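Local coordinates for DyP-type peroxidase (PDB 4GS1), which probably uses its haem to reduce hydrogen peroxide while oxidising dyes and other substrates, as in other DyP-type peroxidases, at residues Pro48-Leu58 with Gly147-Pro158; Arg70-Ala81 with Tyr387-Gly395. One frame throughout, in Å; residues are numbered along the deposited sequence. Where two conformers were deposited one is given.

Contact 1: residues Pro48-Leu58 with Gly147-Pro158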
loop_
_atom_site.group_PDB
_atom_site.type_symbol
_atom_site.label_atom_id
_atom_site.label_comp_id
_atom_site.label_asym_id
_atom_site.label_seq_id
_atom_site.Cartn_x
_atom_site.Cartn_y
_atom_site.Cartn_z
ATOM N N PRO B 48 -7.000 12.829 -2.146
ATOM C CA PRO B 48 -7.064 11.832 -1.070
ATOM C C PRO B 48 -5.708 11.180 -0.840
ATOM O O PRO B 48 -4.838 11.244 -1.712
ATOM C CB PRO B 48 -8.050 10.786 -1.611
ATOM C CG PRO B 48 -8.863 11.516 -2.648
ATOM C CD PRO B 48 -7.913 12.509 -3.259
ATOM N N ALA B 49 -5.529 10.546 0.316
ATOM C CA ALA B 49 -4.223 10.003 0.679
ATOM C C ALA B 49 -3.808 8.770 -0.125
ATOM O O ALA B 49 -2.620 8.454 -0.184
ATOM C CB ALA B 49 -4.165 9.699 2.186
ATOM N N PHE B 50 -4.768 8.068 -0.724
ATOM C CA PHE B 50 -4.455 6.825 -1.452
ATOM C C PHE B 50 -4.958 6.855 -2.880
ATOM O O PHE B 50 -5.991 7.469 -3.168
ATOM C CB PHE B 50 -5.043 5.611 -0.708
ATOM C CG PHE B 50 -4.547 5.498 0.700
ATOM C CD1 PHE B 50 -3.350 4.851 0.974
ATOM C CD2 PHE B 50 -5.249 6.082 1.749
ATOM C CE1 PHE B 50 -2.868 4.779 2.273
ATOM C CE2 PHE B 50 -4.768 6.015 3.053
ATOM C CZ PHE B 50 -3.569 5.358 3.307
ATOM N N VAL B 51 -4.229 6.180 -3.771
ATOM C CA VAL B 51 -4.637 6.061 -5.172
ATOM C C VAL B 51 -4.365 4.653 -5.692
ATOM O O VAL B 51 -3.474 3.965 -5.205
ATOM C CB VAL B 51 -3.901 7.094 -6.081
ATOM C CG1 VAL B 51 -2.453 6.644 -6.383
ATOM C CG2 VAL B 51 -4.665 7.321 -7.389
ATOM N N HIS B 52 -5.165 4.220 -6.660
ATOM C CA HIS B 52 -4.859 3.002 -7.408
ATOM C C HIS B 52 -5.098 3.363 -8.862
ATOM O O HIS B 52 -6.220 3.699 -9.252
ATOM C CB HIS B 52 -5.758 1.833 -6.958
ATOM C CG HIS B 52 -5.215 0.475 -7.296
ATOM N ND1 HIS B 52 -5.550 -0.663 -6.579
ATOM C CD2 HIS B 52 -4.374 0.062 -8.276
ATOM C CE1 HIS B 52 -4.932 -1.707 -7.098
ATOM N NE2 HIS B 52 -4.208 -1.299 -8.131
ATOM N N VAL B 53 -4.028 3.349 -9.656
ATOM C CA VAL B 53 -4.145 3.646 -11.077
ATOM C C VAL B 53 -4.141 2.328 -11.818
ATOM O O VAL B 53 -3.263 1.496 -11.592
ATOM C CB VAL B 53 -2.976 4.525 -11.546
ATOM C CG1 VAL B 53 -3.070 4.771 -13.045
ATOM C CG2 VAL B 53 -3.013 5.852 -10.806
ATOM N N ILE B 54 -5.140 2.116 -12.668
ATOM C CA ILE B 54 -5.259 0.847 -13.384
ATOM C C ILE B 54 -5.396 1.093 -14.875
ATOM O O ILE B 54 -6.294 1.818 -15.312
ATOM C CB ILE B 54 -6.492 0.041 -12.908
ATOM C CG1 ILE B 54 -6.492 -0.070 -11.380
ATOM C CG2 ILE B 54 -6.491 -1.365 -13.533
ATOM C CD1 ILE B 54 -7.866 -0.015 -10.764
ATOM N N ALA B 55 -4.508 0.484 -15.660
ATOM C CA ALA B 55 -4.606 0.567 -17.116
ATOM C C ALA B 55 -5.207 -0.730 -17.637
ATOM O O ALA B 55 -4.855 -1.815 -17.168
ATOM C CB ALA B 55 -3.220 0.805 -17.738
ATOM N N PHE B 56 -6.138 -0.620 -18.582
ATOM C CA PHE B 56 -6.818 -1.801 -19.137
ATOM C C PHE B 56 -6.641 -1.871 -20.641
ATOM O O PHE B 56 -6.514 -0.840 -21.301
ATOM C CB PHE B 56 -8.331 -1.706 -18.921
ATOM C CG PHE B 56 -8.766 -1.613 -17.474
ATOM C CD1 PHE B 56 -9.253 -2.737 -16.809
ATOM C CD2 PHE B 56 -8.756 -0.394 -16.799
ATOM C CE1 PHE B 56 -9.698 -2.644 -15.493
ATOM C CE2 PHE B 56 -9.192 -0.299 -15.483
ATOM C CZ PHE B 56 -9.658 -1.419 -14.828
ATOM N N ASP B 57 -6.689 -3.084 -21.190
ATOM C CA ASP B 57 -6.852 -3.250 -22.629
ATOM C C ASP B 57 -8.206 -3.878 -22.919
ATOM O O ASP B 57 -8.743 -4.607 -22.082
ATOM C CB ASP B 57 -5.766 -4.167 -23.199
ATOM C CG ASP B 57 -4.404 -3.534 -23.180
ATOM O OD1 ASP B 57 -4.331 -2.300 -23.340
ATOM O OD2 ASP B 57 -3.412 -4.268 -22.997
ATOM N N LEU B 58 -8.756 -3.602 -24.100
ATOM C CA LEU B 58 -9.897 -4.379 -24.575
ATOM C C LEU B 58 -9.443 -5.814 -24.825
ATOM O O LEU B 58 -8.381 -6.041 -25.406
ATOM C CB LEU B 58 -10.463 -3.808 -25.874
ATOM C CG LEU B 58 -11.210 -2.485 -25.768
ATOM C CD1 LEU B 58 -11.780 -2.106 -27.129
ATOM C CD2 LEU B 58 -12.324 -2.602 -24.741
ATOM N N GLY B 147 -1.931 1.440 -22.621
ATOM C CA GLY B 147 -3.243 0.955 -22.241
ATOM C C GLY B 147 -4.344 1.566 -23.088
ATOM O O GLY B 147 -4.270 2.741 -23.450
ATOM N N ASP B 148 -5.366 0.781 -23.405
ATOM C CA ASP B 148 -6.523 1.307 -24.138
ATOM C C ASP B 148 -7.383 2.228 -23.266
ATOM O O ASP B 148 -7.981 3.193 -23.763
ATOM C CB ASP B 148 -7.415 0.164 -24.636
ATOM C CG ASP B 148 -6.756 -0.701 -25.698
ATOM O OD1 ASP B 148 -5.827 -0.244 -26.407
ATOM O OD2 ASP B 148 -7.194 -1.866 -25.831
ATOM N N LEU B 149 -7.456 1.909 -21.976
ATOM C CA LEU B 149 -8.367 2.563 -21.038
ATOM C C LEU B 149 -7.707 2.707 -19.671
ATOM O O LEU B 149 -6.779 1.963 -19.344
ATOM C CB LEU B 149 -9.648 1.736 -20.878
ATOM C CG LEU B 149 -10.521 1.601 -22.124
ATOM C CD1 LEU B 149 -11.458 0.392 -22.003
ATOM C CD2 LEU B 149 -11.310 2.885 -22.339
ATOM N N MET B 150 -8.211 3.643 -18.869
ATOM C CA MET B 150 -7.632 3.926 -17.561
ATOM C C MET B 150 -8.706 4.216 -16.509
ATOM O O MET B 150 -9.700 4.890 -16.790
ATOM C CB MET B 150 -6.678 5.121 -17.688
ATOM C CG MET B 150 -5.915 5.477 -16.438
ATOM S SD MET B 150 -6.805 6.598 -15.350
ATOM C CE MET B 150 -7.324 7.882 -16.480
ATOM N N LEU B 151 -8.504 3.698 -15.298
ATOM C CA LEU B 151 -9.246 4.173 -14.130
ATOM C C LEU B 151 -8.232 4.723 -13.120
ATOM O O LEU B 151 -7.202 4.097 -12.865
ATOM C CB LEU B 151 -10.075 3.065 -13.473
ATOM C CG LEU B 151 -11.313 2.567 -14.221
ATOM C CD1 LEU B 151 -11.965 1.426 -13.440
ATOM C CD2 LEU B 151 -12.298 3.713 -14.420
ATOM N N GLN B 152 -8.504 5.907 -12.577
ATOM C CA GLN B 152 -7.789 6.387 -11.399
ATOM C C GLN B 152 -8.820 6.353 -10.284
ATOM O O GLN B 152 -9.857 7.009 -10.377
ATOM C CB GLN B 152 -7.263 7.816 -11.585
ATOM C CG GLN B 152 -6.563 8.375 -10.327
ATOM C CD GLN B 152 -6.181 9.839 -10.438
ATOM O OE1 GLN B 152 -6.976 10.683 -10.878
ATOM N NE2 GLN B 152 -4.972 10.153 -10.022
ATOM N N VAL B 153 -8.556 5.569 -9.245
ATOM C CA VAL B 153 -9.474 5.478 -8.120
ATOM C C VAL B 153 -8.747 6.014 -6.898
ATOM O O VAL B 153 -7.614 5.622 -6.630
ATOM C CB VAL B 153 -9.936 4.025 -7.880
ATOM C CG1 VAL B 153 -11.133 4.001 -6.931
ATOM C CG2 VAL B 153 -10.299 3.338 -9.199
ATOM N N GLY B 154 -9.378 6.926 -6.162
ATOM C CA GLY B 154 -8.718 7.518 -5.014
ATOM C C GLY B 154 -9.622 7.531 -3.797
ATOM O O GLY B 154 -10.833 7.630 -3.928
ATOM N N ALA B 155 -9.031 7.430 -2.615
ATOM C CA ALA B 155 -9.791 7.543 -1.374
ATOM C C ALA B 155 -8.861 7.843 -0.226
ATOM O O ALA B 155 -7.659 7.626 -0.331
ATOM C CB ALA B 155 -10.571 6.265 -1.104
ATOM N N GLU B 156 -9.415 8.339 0.874
ATOM C CA GLU B 156 -8.614 8.665 2.052
ATOM C C GLU B 156 -8.385 7.420 2.915
ATOM O O GLU B 156 -7.644 7.467 3.895
ATOM C CB GLU B 156 -9.314 9.771 2.861
ATOM C CG GLU B 156 -8.521 10.357 4.047
ATOM C CD GLU B 156 -7.308 11.183 3.632
ATOM O OE1 GLU B 156 -7.193 11.561 2.446
ATOM O OE2 GLU B 156 -6.465 11.471 4.511
ATOM N N ASP B 157 -9.006 6.305 2.535
ATOM C CA ASP B 157 -8.875 5.060 3.295
ATOM C C ASP B 157 -8.582 3.890 2.357
ATOM O O ASP B 157 -9.213 3.780 1.307
ATOM C CB ASP B 157 -10.157 4.788 4.090
ATOM C CG ASP B 157 -10.047 3.553 4.939
ATOM O OD1 ASP B 157 -9.581 3.664 6.095
ATOM O OD2 ASP B 157 -10.401 2.459 4.444
ATOM N N PRO B 158 -7.617 3.020 2.722
ATOM C CA PRO B 158 -7.202 1.957 1.798
ATOM C C PRO B 158 -8.236 0.836 1.634
ATOM O O PRO B 158 -8.233 0.165 0.603
ATOM C CB PRO B 158 -5.917 1.412 2.450
ATOM C CG PRO B 158 -6.133 1.664 3.931
ATOM C CD PRO B 158 -6.810 3.018 3.962
HETATM O O HOH W 1 -3.105 -1.377 -25.691
#
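Phe50 through Phe56 pair with Ala155 through Leu149 as the two central strands of the N-terminal half's four-stranded antiparallel sheet, part of a ferredoxin-like fold. Their axes approach to 4.6 Å, with 157° between the strand directions. Reciprocal backbone bonds at Phe50–Ala155, His52–Val153, Ile54–Leu151 and Phe56–Leu149 fix the register; Ile54 N to Leu151 O, 2.9 Å, is one of them. At the last pair a classic beta bulge adds Asp148 opposite Phe56, whose O also accepts, weakly, from Asp148 N.

The Phe50 side chain leaves its strand with CG anti to the carbonyl carbon (chi1 -58°), which sends the ring along the end of the partner strand. Its CB lies 3.3 Å from Ala155 O, an oxygen that sits in the ring plane at the edge. CD2 is near both Ala155 O and Glu156 O, and CE2 comes to 3.3 Å from the latter. At the tip, CE2 and CZ meet Pro158, whose CD stands over the ring face in a CH-pi contact, 4.2 Å from the centroid and 27° off the normal. On this same face of the sheet Phe56 CE2 packs 3.8 Å from Leu151 CG, beneath helices 66-90 and 158-172. Val51, Val53 and Gln152, on the other face, meet strand 334-344.

Two acids meet at the bulge, Asp57 OD1 and Asp148 OD2 being 3.8 Å apart. Salt bridges from Arg179 to Asp57 and from Arg63 to Asp148 probably offset this charge, and Ser114 binds Asp148 OD1. A water donates to OD1 of both acids, while Leu58 N takes the anti lone pair of Asp148 OD2 at 2.9 Å.

Contact 2: residues Arg70-Ala81 with Tyr387-Gly395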
loop_
_atom_site.group_PDB
_atom_site.type_symbol
_atom_site.label_atom_id
_atom_site.label_comp_id
_atom_site.label_asym_id
_atom_site.label_seq_id
_atom_site.Cartn_x
_atom_site.Cartn_y
_atom_site.Cartn_z
ATOM N N ARG B 70 -15.380 -0.738 -30.838
ATOM C CA ARG B 70 -16.205 0.416 -30.511
ATOM C C ARG B 70 -17.323 0.021 -29.551
ATOM O O ARG B 70 -17.607 0.738 -28.591
ATOM C CB ARG B 70 -16.786 1.028 -31.792
ATOM C CG ARG B 70 -17.606 2.286 -31.564
ATOM C CD ARG B 70 -18.093 2.876 -32.884
ATOM N NE ARG B 70 -17.004 3.447 -33.676
ATOM C CZ ARG B 70 -16.581 4.705 -33.574
ATOM N NH1 ARG B 70 -17.149 5.539 -32.711
ATOM N NH2 ARG B 70 -15.585 5.131 -34.342
ATOM N N GLU B 71 -17.950 -1.125 -29.809
ATOM C CA GLU B 71 -18.999 -1.634 -28.930
ATOM C C GLU B 71 -18.428 -1.971 -27.556
ATOM O O GLU B 71 -19.058 -1.692 -26.530
ATOM C CB GLU B 71 -19.667 -2.867 -29.540
ATOM C CG GLU B 71 -20.995 -3.218 -28.898
ATOM C CD GLU B 71 -22.001 -2.086 -29.000
ATOM O OE1 GLU B 71 -22.042 -1.417 -30.056
ATOM O OE2 GLU B 71 -22.741 -1.858 -28.019
ATOM N N GLY B 72 -17.234 -2.560 -27.537
ATOM C CA GLY B 72 -16.568 -2.887 -26.284
ATOM C C GLY B 72 -16.222 -1.655 -25.467
ATOM O O GLY B 72 -16.408 -1.620 -24.246
ATOM N N ALA B 73 -15.699 -0.641 -26.142
ATOM C CA ALA B 73 -15.388 0.626 -25.493
ATOM C C ALA B 73 -16.641 1.240 -24.869
ATOM O O ALA B 73 -16.616 1.679 -23.717
ATOM C CB ALA B 73 -14.773 1.589 -26.495
ATOM N N ALA B 74 -17.733 1.276 -25.635
ATOM C CA ALA B 74 -18.999 1.801 -25.136
ATOM C C ALA B 74 -19.433 1.083 -23.866
ATOM O O ALA B 74 -19.820 1.720 -22.887
ATOM C CB ALA B 74 -20.075 1.675 -26.197
ATOM N N THR B 75 -19.370 -0.247 -23.893
ATOM C CA THR B 75 -19.761 -1.069 -22.749
ATOM C C THR B 75 -18.941 -0.741 -21.504
ATOM O O THR B 75 -19.493 -0.527 -20.422
ATOM C CB THR B 75 -19.590 -2.567 -23.061
ATOM O OG1 THR B 75 -20.523 -2.951 -24.078
ATOM C CG2 THR B 75 -19.835 -3.403 -21.820
ATOM N N ALA B 76 -17.623 -0.702 -21.660
ATOM C CA ALA B 76 -16.746 -0.464 -20.520
ATOM C C ALA B 76 -16.932 0.941 -19.958
ATOM O O ALA B 76 -17.095 1.121 -18.746
ATOM C CB ALA B 76 -15.290 -0.686 -20.915
ATOM N N LEU B 77 -16.886 1.936 -20.834
ATOM C CA LEU B 77 -16.980 3.329 -20.396
ATOM C C LEU B 77 -18.315 3.645 -19.710
ATOM O O LEU B 77 -18.343 4.329 -18.677
ATOM C CB LEU B 77 -16.724 4.281 -21.571
ATOM C CG LEU B 77 -15.295 4.286 -22.136
ATOM C CD1 LEU B 77 -15.260 4.970 -23.488
ATOM C CD2 LEU B 77 -14.321 4.981 -21.191
ATOM N N ARG B 78 -19.415 3.144 -20.268
ATOM C CA ARG B 78 -20.732 3.347 -19.655
ATOM C C ARG B 78 -20.833 2.647 -18.306
ATOM O O ARG B 78 -21.335 3.216 -17.337
ATOM C CB ARG B 78 -21.870 2.863 -20.564
ATOM C CG ARG B 78 -23.259 3.173 -19.981
ATOM C CD ARG B 78 -24.378 2.294 -20.550
ATOM N NE ARG B 78 -24.106 1.841 -21.910
ATOM C CZ ARG B 78 -23.806 0.585 -22.229
ATOM N NH1 ARG B 78 -23.755 -0.350 -21.287
ATOM N NH2 ARG B 78 -23.562 0.262 -23.491
ATOM N N THR B 79 -20.356 1.410 -18.245
ATOM C CA THR B 79 -20.417 0.640 -17.012
ATOM C C THR B 79 -19.635 1.314 -15.888
ATOM O O THR B 79 -20.147 1.465 -14.775
ATOM C CB THR B 79 -19.921 -0.800 -17.236
ATOM O OG1 THR B 79 -20.781 -1.445 -18.186
ATOM C CG2 THR B 79 -19.929 -1.582 -15.936
ATOM N N TRP B 80 -18.402 1.727 -16.172
ATOM C CA TRP B 80 -17.604 2.419 -15.160
ATOM C C TRP B 80 -18.267 3.731 -14.741
ATOM O O TRP B 80 -18.241 4.094 -13.568
ATOM C CB TRP B 80 -16.187 2.695 -15.665
ATOM C CG TRP B 80 -15.286 1.482 -15.745
ATOM C CD1 TRP B 80 -15.326 0.355 -14.960
ATOM C CD2 TRP B 80 -14.205 1.296 -16.662
ATOM N NE1 TRP B 80 -14.326 -0.518 -15.344
ATOM C CE2 TRP B 80 -13.624 0.038 -16.385
ATOM C CE3 TRP B 80 -13.657 2.078 -17.687
ATOM C CZ2 TRP B 80 -12.528 -0.457 -17.105
ATOM C CZ3 TRP B 80 -12.577 1.585 -18.402
ATOM C CH2 TRP B 80 -12.028 0.325 -18.111
ATOM N N ALA B 81 -18.864 4.442 -15.692
ATOM C CA ALA B 81 -19.526 5.702 -15.360
ATOM C C ALA B 81 -20.731 5.465 -14.452
ATOM O O ALA B 81 -20.967 6.230 -13.513
ATOM C CB ALA B 81 -19.943 6.444 -16.616
ATOM N N TYR B 387 -21.725 9.558 -20.441
ATOM C CA TYR B 387 -20.508 8.986 -19.862
ATOM C C TYR B 387 -19.269 9.543 -20.568
ATOM O O TYR B 387 -19.356 9.968 -21.725
ATOM C CB TYR B 387 -20.553 7.448 -19.906
ATOM C CG TYR B 387 -20.633 6.815 -21.281
ATOM C CD1 TYR B 387 -21.848 6.374 -21.803
ATOM C CD2 TYR B 387 -19.490 6.617 -22.040
ATOM C CE1 TYR B 387 -21.912 5.779 -23.056
ATOM C CE2 TYR B 387 -19.542 6.024 -23.285
ATOM C CZ TYR B 387 -20.754 5.608 -23.790
ATOM O OH TYR B 387 -20.777 5.020 -25.037
ATOM N N PRO B 388 -18.116 9.576 -19.867
ATOM C CA PRO B 388 -16.905 10.112 -20.501
ATOM C C PRO B 388 -16.532 9.306 -21.732
ATOM O O PRO B 388 -16.408 8.084 -21.642
ATOM C CB PRO B 388 -15.837 9.943 -19.412
ATOM C CG PRO B 388 -16.607 10.035 -18.133
ATOM C CD PRO B 388 -17.921 9.327 -18.426
ATOM N N GLY B 389 -16.380 9.980 -22.867
ATOM C CA GLY B 389 -16.036 9.312 -24.108
ATOM C C GLY B 389 -17.250 8.959 -24.959
ATOM O O GLY B 389 -17.109 8.392 -26.044
ATOM N N GLN B 390 -18.446 9.279 -24.479
ATOM C CA GLN B 390 -19.656 8.952 -25.243
ATOM C C GLN B 390 -19.687 9.706 -26.576
ATOM O O GLN B 390 -20.143 9.167 -27.591
ATOM C CB GLN B 390 -20.924 9.215 -24.415
ATOM C CG GLN B 390 -22.227 8.729 -25.082
ATOM C CD GLN B 390 -23.421 8.708 -24.137
ATOM O OE1 GLN B 390 -23.304 9.028 -22.953
ATOM N NE2 GLN B 390 -24.581 8.324 -24.662
ATOM N N ASP B 391 -19.177 10.940 -26.577
ATOM C CA ASP B 391 -19.053 11.722 -27.810
ATOM C C ASP B 391 -18.133 11.030 -28.817
ATOM O O ASP B 391 -18.352 11.103 -30.023
ATOM C CB ASP B 391 -18.516 13.130 -27.517
ATOM C CG ASP B 391 -19.505 13.993 -26.763
ATOM O OD1 ASP B 391 -20.710 13.663 -26.769
ATOM O OD2 ASP B 391 -19.078 15.011 -26.173
ATOM N N LEU B 392 -17.099 10.365 -28.313
ATOM C CA LEU B 392 -16.147 9.665 -29.170
ATOM C C LEU B 392 -16.757 8.397 -29.754
ATOM O O LEU B 392 -16.773 8.200 -30.973
ATOM C CB LEU B 392 -14.896 9.295 -28.373
ATOM C CG LEU B 392 -13.868 8.404 -29.076
ATOM C CD1 LEU B 392 -13.334 9.094 -30.311
ATOM C CD2 LEU B 392 -12.728 8.068 -28.134
ATOM N N VAL B 393 -17.259 7.546 -28.866
ATOM C CA VAL B 393 -17.754 6.226 -29.240
ATOM C C VAL B 393 -19.039 6.298 -30.071
ATOM O O VAL B 393 -19.217 5.524 -31.013
ATOM C CB VAL B 393 -17.953 5.338 -27.991
ATOM C CG1 VAL B 393 -18.723 4.083 -28.342
ATOM C CG2 VAL B 393 -16.607 4.978 -27.383
ATOM N N GLU B 394 -19.920 7.236 -29.734
ATOM C CA GLU B 394 -21.174 7.411 -30.472
ATOM C C GLU B 394 -21.074 8.446 -31.594
ATOM O O GLU B 394 -22.088 8.828 -32.179
ATOM C CB GLU B 394 -22.316 7.798 -29.527
ATOM C CG GLU B 394 -22.697 6.726 -28.519
ATOM C CD GLU B 394 -23.942 7.091 -27.730
ATOM O OE1 GLU B 394 -24.477 8.206 -27.938
ATOM O OE2 GLU B 394 -24.387 6.263 -26.903
ATOM N N GLY B 395 -19.858 8.894 -31.894
ATOM C CA GLY B 395 -19.648 9.917 -32.905
ATOM C C GLY B 395 -19.121 9.393 -34.230
ATOM O O GLY B 395 -18.955 10.152 -35.186
ATOM O OXT GLY B 395 -18.842 8.203 -34.389
HETATM O O HOH W 2 -15.771 7.848 -34.895
#
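The side chains of Arg70 and Val393 run alongside one another, pointing opposite ways, and NH1 of the arginine reaches two carbonyls at the end of the short helix 390-393. Val393 O is 2.7 Å from Arg70 NH1, which stands above that carbonyl's plane; Leu392 O, 3.2 Å from the same NH1, is met in plane on a lone pair. The bend about CG-CD (chi3 -70°) turns the guanidinium edge toward both oxygens, which lie close to its plane. Val393 itself is a knob in a hole formed by Arg70, Ala73, Ala74 and Leu77, tightly packed where its CG1 is 3.5 Å from Ala74 CB.

Farther along helix 66-90, Arg78 CB lies over one face of the Tyr387 ring, 4.1 Å from the centroid, and Leu77 CB approaches CD2 obliquely. Gln390 CB covers the opposite face, 3.5 Å above its centre. With CG between backbone N and carbonyl carbon (chi1 62°), the ring lies along the helix, OH near Ala74 CB. Tyr387 CB meets Ala81 CB.

What positions this shell is the type II turn Tyr387–Gln390, where Gly389 occupies the N-cap position of helix 390-393 and Gln390 OE1 accepts from Tyr387 N. Outside the pair, Arg124 binds Asp391 O and, weakly, Leu392 O. A methionine in place of Arg70 would probably leave Val393 O without the NH1 donor, Leu392 O with one bond fewer, and the terminal carboxylate without this positive charge. A water links Arg70 NH2 to OXT of the poorly ordered Gly395; OXT lies well out of the guanidinium plane, so its 3.6 Å distance from NH1 is consistent with charge attraction, not a directed hydrogen bond.

The two contacts lie about 18 Å apart, centre to centre, and meet through helix 66-90, which follows strand 50-58 in the chain. Their segments alternate in sequence: 48-58, 70-81, 147-158, then 387-395. The helix has contact 1 on one side and contact 2 on another: Trp80 packs on Phe56, Leu149 and Leu151, with its CH2 atom 3.6 Å from Phe56 CD2, and Leu77 touches both Leu149 and the C-terminal segment. Contact 1 is thus the inner layer, about 10 Å from the chain's centre against about 22 Å for contact 2, measured between centres. The last residues of the chain thereby return to pack on a helix of the N-terminal half.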